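Chitin oligosaccahride binding protein NagB1 (Paenibacillus sp. FPU-7, PDB 7EHP) binds chitin oligosaccharides such as N,N'-diacetylchitobiose, probably as the extracellular solute-binding component of a sugar uptake system. Local coordinates at residues Asp202-Tyr207 / Glu380-Lys385; Gln370-Ile373 / Thr378-Gln381. All coordinates share one frame; numbering follows the deposited sequence.

Contact 1. Residues Asp202-Tyr207 / Glu380-Lys385; sequences DGFKRY and EQVLDK
Two helices meet here with backbones closest at Phe204 and Leu383, whose CA atoms lie 8.7 Å apart, and the contact is carried entirely by apolar side chains. From helix 379-396, Leu383 sends one branch onto the phenyl ring of Phe204 on helix 198-213. Its CD2 methyl sits 3.6 Å from the ring centroid and only 4° off the ring normal, a well-centred CH-pi contact. The methyl is almost equally distant from all six ring carbons, with CE1 at 3.8 Å, so it lies over the middle of the face and leans toward no edge. Leu383 CG lies anti to its own carbonyl carbon (chi1 -58°), and CD1 carries on in the extended direction, leaving CD2 as the branch that reaches the ring. Val382 adds a second, smaller touch: its CG1 comes obliquely to the far part of the same ring, 3.9 Å from Phe204 CE2. All three residues are buried, in an apolar helix-helix contact that joins helix 198-213, within the bacterial extracellular solute-binding protein family region, to the last helix, 379-396. Away from the interface, Asp202 and Arg206 are tied one helical turn apart by a salt bridge, Arg206 NE to Asp202 OD2 at 2.9 Å. The donor comes from above the carboxylate plane, 37° out of it, and Arg206 also makes a cation-pi contact with Trp140. The Phe204 side chain is further packed by Leu365 and Met369 of helix 359-373 and by Trp195 from a loop, while Tyr207 reaches Leu172 and Leu175 of helix 165-180; helix 198-213 thus packs against helix 165-180 as well as against the last two helices, 359-373 and 379-396.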
# COMPACT_ATOMS: atom_id res chain seq x y z
N ASP A 202 -8.99 18.43 11.02
CA ASP A 202 -10.24 17.75 11.33
C ASP A 202 -10.09 16.23 11.21
O ASP A 202 -10.57 15.47 12.06
CB ASP A 202 -11.35 18.28 10.41
CG ASP A 202 -12.75 17.88 10.87
OD1 ASP A 202 -13.25 18.53 11.81
OD2 ASP A 202 -13.38 16.96 10.27
N GLY A 203 -9.41 15.77 10.15
CA GLY A 203 -9.22 14.34 9.98
C GLY A 203 -8.30 13.74 11.02
O GLY A 203 -8.51 12.60 11.46
N PHE A 204 -7.25 14.48 11.42
CA PHE A 204 -6.40 14.03 12.52
C PHE A 204 -7.19 13.92 13.82
O PHE A 204 -7.00 12.97 14.60
CB PHE A 204 -5.20 14.98 12.70
CG PHE A 204 -4.04 14.70 11.76
CD1 PHE A 204 -4.10 15.07 10.42
CD2 PHE A 204 -2.89 14.07 12.21
CE1 PHE A 204 -3.04 14.81 9.54
CE2 PHE A 204 -1.82 13.80 11.35
CZ PHE A 204 -1.88 14.18 10.01
N LYS A 205 -8.08 14.89 14.08
CA LYS A 205 -8.85 14.85 15.32
C LYS A 205 -9.85 13.71 15.31
O LYS A 205 -10.17 13.13 16.36
CB LYS A 205 -9.55 16.19 15.57
CG LYS A 205 -8.59 17.31 15.96
CD LYS A 205 -9.33 18.60 16.32
CE LYS A 205 -9.67 19.40 15.07
NZ LYS A 205 -9.66 20.86 15.35
N ARG A 206 -10.34 13.35 14.11
CA ARG A 206 -11.24 12.21 14.00
C ARG A 206 -10.51 10.92 14.29
O ARG A 206 -11.06 10.01 14.91
CB ARG A 206 -11.85 12.15 12.60
CG ARG A 206 -12.98 13.14 12.41
CD ARG A 206 -13.41 13.20 10.96
NE ARG A 206 -14.35 14.30 10.73
CZ ARG A 206 -15.64 14.25 11.06
NH1 ARG A 206 -16.14 13.16 11.64
NH2 ARG A 206 -16.42 15.30 10.82
N TYR A 207 -9.29 10.81 13.78
CA TYR A 207 -8.44 9.67 14.08
C TYR A 207 -8.18 9.58 15.58
O TYR A 207 -8.29 8.49 16.18
CB TYR A 207 -7.13 9.84 13.30
CG TYR A 207 -6.14 8.70 13.36
CD1 TYR A 207 -5.31 8.50 14.47
CD2 TYR A 207 -5.97 7.86 12.26
CE1 TYR A 207 -4.36 7.46 14.49
CE2 TYR A 207 -5.03 6.84 12.26
CZ TYR A 207 -4.23 6.64 13.36
OH TYR A 207 -3.30 5.60 13.32
N GLU A 380 -2.20 18.99 17.99
CA GLU A 380 -1.56 20.29 17.71
C GLU A 380 -0.06 20.14 17.53
O GLU A 380 0.53 20.71 16.59
CB GLU A 380 -1.85 21.29 18.84
CG GLU A 380 -1.16 22.64 18.65
CD GLU A 380 -1.68 23.74 19.59
OE1 GLU A 380 -2.49 23.45 20.49
OE2 GLU A 380 -1.30 24.91 19.42
N GLN A 381 0.59 19.43 18.45
CA GLN A 381 2.03 19.20 18.34
C GLN A 381 2.36 18.44 17.06
O GLN A 381 3.35 18.75 16.39
CB GLN A 381 2.53 18.44 19.56
CG GLN A 381 2.35 19.21 20.90
CD GLN A 381 2.73 18.37 22.11
OE1 GLN A 381 2.29 17.24 22.24
NE2 GLN A 381 3.55 18.93 22.99
N VAL A 382 1.56 17.44 16.71
CA VAL A 382 1.82 16.66 15.50
C VAL A 382 1.86 17.58 14.28
O VAL A 382 2.85 17.61 13.54
CB VAL A 382 0.78 15.55 15.35
CG1 VAL A 382 0.85 14.96 13.93
CG2 VAL A 382 1.02 14.46 16.39
N LEU A 383 0.79 18.35 14.07
CA LEU A 383 0.68 19.16 12.86
C LEU A 383 1.72 20.28 12.83
O LEU A 383 2.29 20.58 11.77
CB LEU A 383 -0.74 19.71 12.74
CG LEU A 383 -1.74 18.55 12.70
CD1 LEU A 383 -3.12 19.05 12.66
CD2 LEU A 383 -1.50 17.66 11.47
N ASP A 384 1.99 20.91 13.98
CA ASP A 384 3.08 21.88 14.06
C ASP A 384 4.39 21.29 13.54
O ASP A 384 5.10 21.92 12.75
CB ASP A 384 3.26 22.32 15.52
CG ASP A 384 2.25 23.35 15.96
OD1 ASP A 384 1.48 23.86 15.13
OD2 ASP A 384 2.22 23.63 17.18
N LYS A 385 4.72 20.08 14.00
CA LYS A 385 5.96 19.44 13.58
C LYS A 385 5.89 19.00 12.12
O LYS A 385 6.86 19.17 11.36
CB LYS A 385 6.24 18.25 14.50
CG LYS A 385 7.43 17.42 14.10
CD LYS A 385 8.74 18.20 14.25
CE LYS A 385 9.94 17.25 14.14
NZ LYS A 385 11.23 17.96 13.97

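Contact 2. Residues Gln370-Ile373 / Thr378-Gln381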
# COMPACT_ATOMS: atom_id res chain seq x y z
N GLN A 370 3.10 7.62 16.14
CA GLN A 370 3.35 6.72 17.26
C GLN A 370 3.35 7.47 18.59
O GLN A 370 2.85 6.96 19.60
CB GLN A 370 4.66 5.97 17.05
CG GLN A 370 4.48 4.89 16.00
CD GLN A 370 5.79 4.34 15.53
OE1 GLN A 370 6.81 5.01 15.61
NE2 GLN A 370 5.78 3.11 15.04
N GLU A 371 3.87 8.70 18.60
CA GLU A 371 3.75 9.54 19.79
C GLU A 371 2.30 9.88 20.09
O GLU A 371 1.87 9.86 21.25
CB GLU A 371 4.57 10.83 19.61
CG GLU A 371 6.08 10.59 19.48
CD GLU A 371 6.64 9.79 20.64
OE1 GLU A 371 6.75 10.37 21.74
OE2 GLU A 371 6.95 8.58 20.47
N LEU A 372 1.50 10.18 19.05
CA LEU A 372 0.09 10.47 19.29
C LEU A 372 -0.64 9.24 19.82
O LEU A 372 -1.45 9.34 20.74
CB LEU A 372 -0.59 10.97 18.02
CG LEU A 372 -2.09 11.28 18.17
CD1 LEU A 372 -2.34 12.56 18.95
CD2 LEU A 372 -2.78 11.35 16.79
N ILE A 373 -0.35 8.07 19.25
CA ILE A 373 -0.97 6.84 19.71
C ILE A 373 -0.55 6.54 21.15
O ILE A 373 -1.35 6.07 21.95
CB ILE A 373 -0.63 5.68 18.76
CG1 ILE A 373 -1.29 5.90 17.39
CG2 ILE A 373 -1.05 4.35 19.37
CD1 ILE A 373 -0.72 5.00 16.24
N THR A 378 0.06 15.80 21.39
CA THR A 378 -1.28 16.20 20.99
C THR A 378 -1.34 16.35 19.47
O THR A 378 -0.32 16.41 18.78
CB THR A 378 -1.70 17.51 21.67
OG1 THR A 378 -0.95 18.60 21.14
CG2 THR A 378 -1.46 17.42 23.18
N VAL A 379 -2.57 16.38 18.94
CA VAL A 379 -2.76 16.66 17.52
C VAL A 379 -2.07 17.97 17.14
O VAL A 379 -1.42 18.05 16.09
CB VAL A 379 -4.27 16.69 17.18
CG1 VAL A 379 -4.50 17.36 15.84
CG2 VAL A 379 -4.82 15.28 17.15
N GLU A 380 -2.20 18.99 17.99
CA GLU A 380 -1.56 20.29 17.71
C GLU A 380 -0.06 20.14 17.53
O GLU A 380 0.53 20.71 16.59
CB GLU A 380 -1.85 21.29 18.84
CG GLU A 380 -1.16 22.64 18.65
CD GLU A 380 -1.68 23.74 19.59
OE1 GLU A 380 -2.49 23.45 20.49
OE2 GLU A 380 -1.30 24.91 19.42
N GLN A 381 0.59 19.43 18.45
CA GLN A 381 2.03 19.20 18.34
C GLN A 381 2.36 18.44 17.06
O GLN A 381 3.35 18.75 16.39
CB GLN A 381 2.53 18.44 19.56
CG GLN A 381 2.35 19.21 20.90
CD GLN A 381 2.73 18.37 22.11
OE1 GLN A 381 2.29 17.24 22.24
NE2 GLN A 381 3.55 18.93 22.99
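Leu372 reaches across from the last turn of helix 359-373 to the start of helix 379-396, and one methyl, CD1, does all the touching. It lies 3.8 Å from Val379 N and 4.0 Å from Thr378 C, resting against the peptide link between those two residues, and 4.1 Å from Val379 CG2. The leucine's CG stands anti to its backbone N (chi1 179°), and the next torsion brings CD1 to the incoming helix start. On Val379 the touching branch is CG2, the one anti to its carbonyl carbon, so methyl meets methyl beside the backbone contact. The CA atoms of Leu372 and Thr378 are 6.1 Å apart across a connection of four residues. The two segments form an alpha-alpha hairpin: one helix ends, a brief loop follows, and the next helix begins beside it, running roughly antiparallel. Its second helix is opened by a capping box. Thr378, the N-cap residue, accepts from Gln381 N through OG1 at 3.2 Å, and Gln381 OE1 in turn accepts from Thr378 N at 2.8 Å. In this second bond the donor lies 17° out of the carbonyl plane of the Gln381 amide, with an N-H...O angle of 158°. The pair closes a ring of two bonds that fixes the backbone against which Leu372 CD1 lies. On the other helix, Glu371 faces the connection and forms a salt bridge with Arg376 of that loop, while its side chain also touches Met377. Farther out, Leu372 and Val379 both touch Asp208 of helix 198-213, and Gln370 NE2 is hydrogen-bonded to Ser162 O.

How the contacts relate
Contact 1 and contact 2 lie with their centres about 7 Å apart, share Glu380 and Gln381, and use the same side of helix 379-396, about a turn apart. They touch directly: Val379 CG1 lies 4.0 Å from Phe204 CB, Val382 CG2 is 4.2 Å from Leu372 CB, and Tyr207 OH meets Ile373 CD1 at 4.0 Å. Residues 378-381, set by the hairpin of contact 2, therefore lead straight into the residues that contact 1 presses against helix 198-213, so that the three helices meet in one continuous apolar patch. Both sit on the same side of the chain's centre, about 22 and 23 Å from it, and neither includes the bound glycan in its contacts.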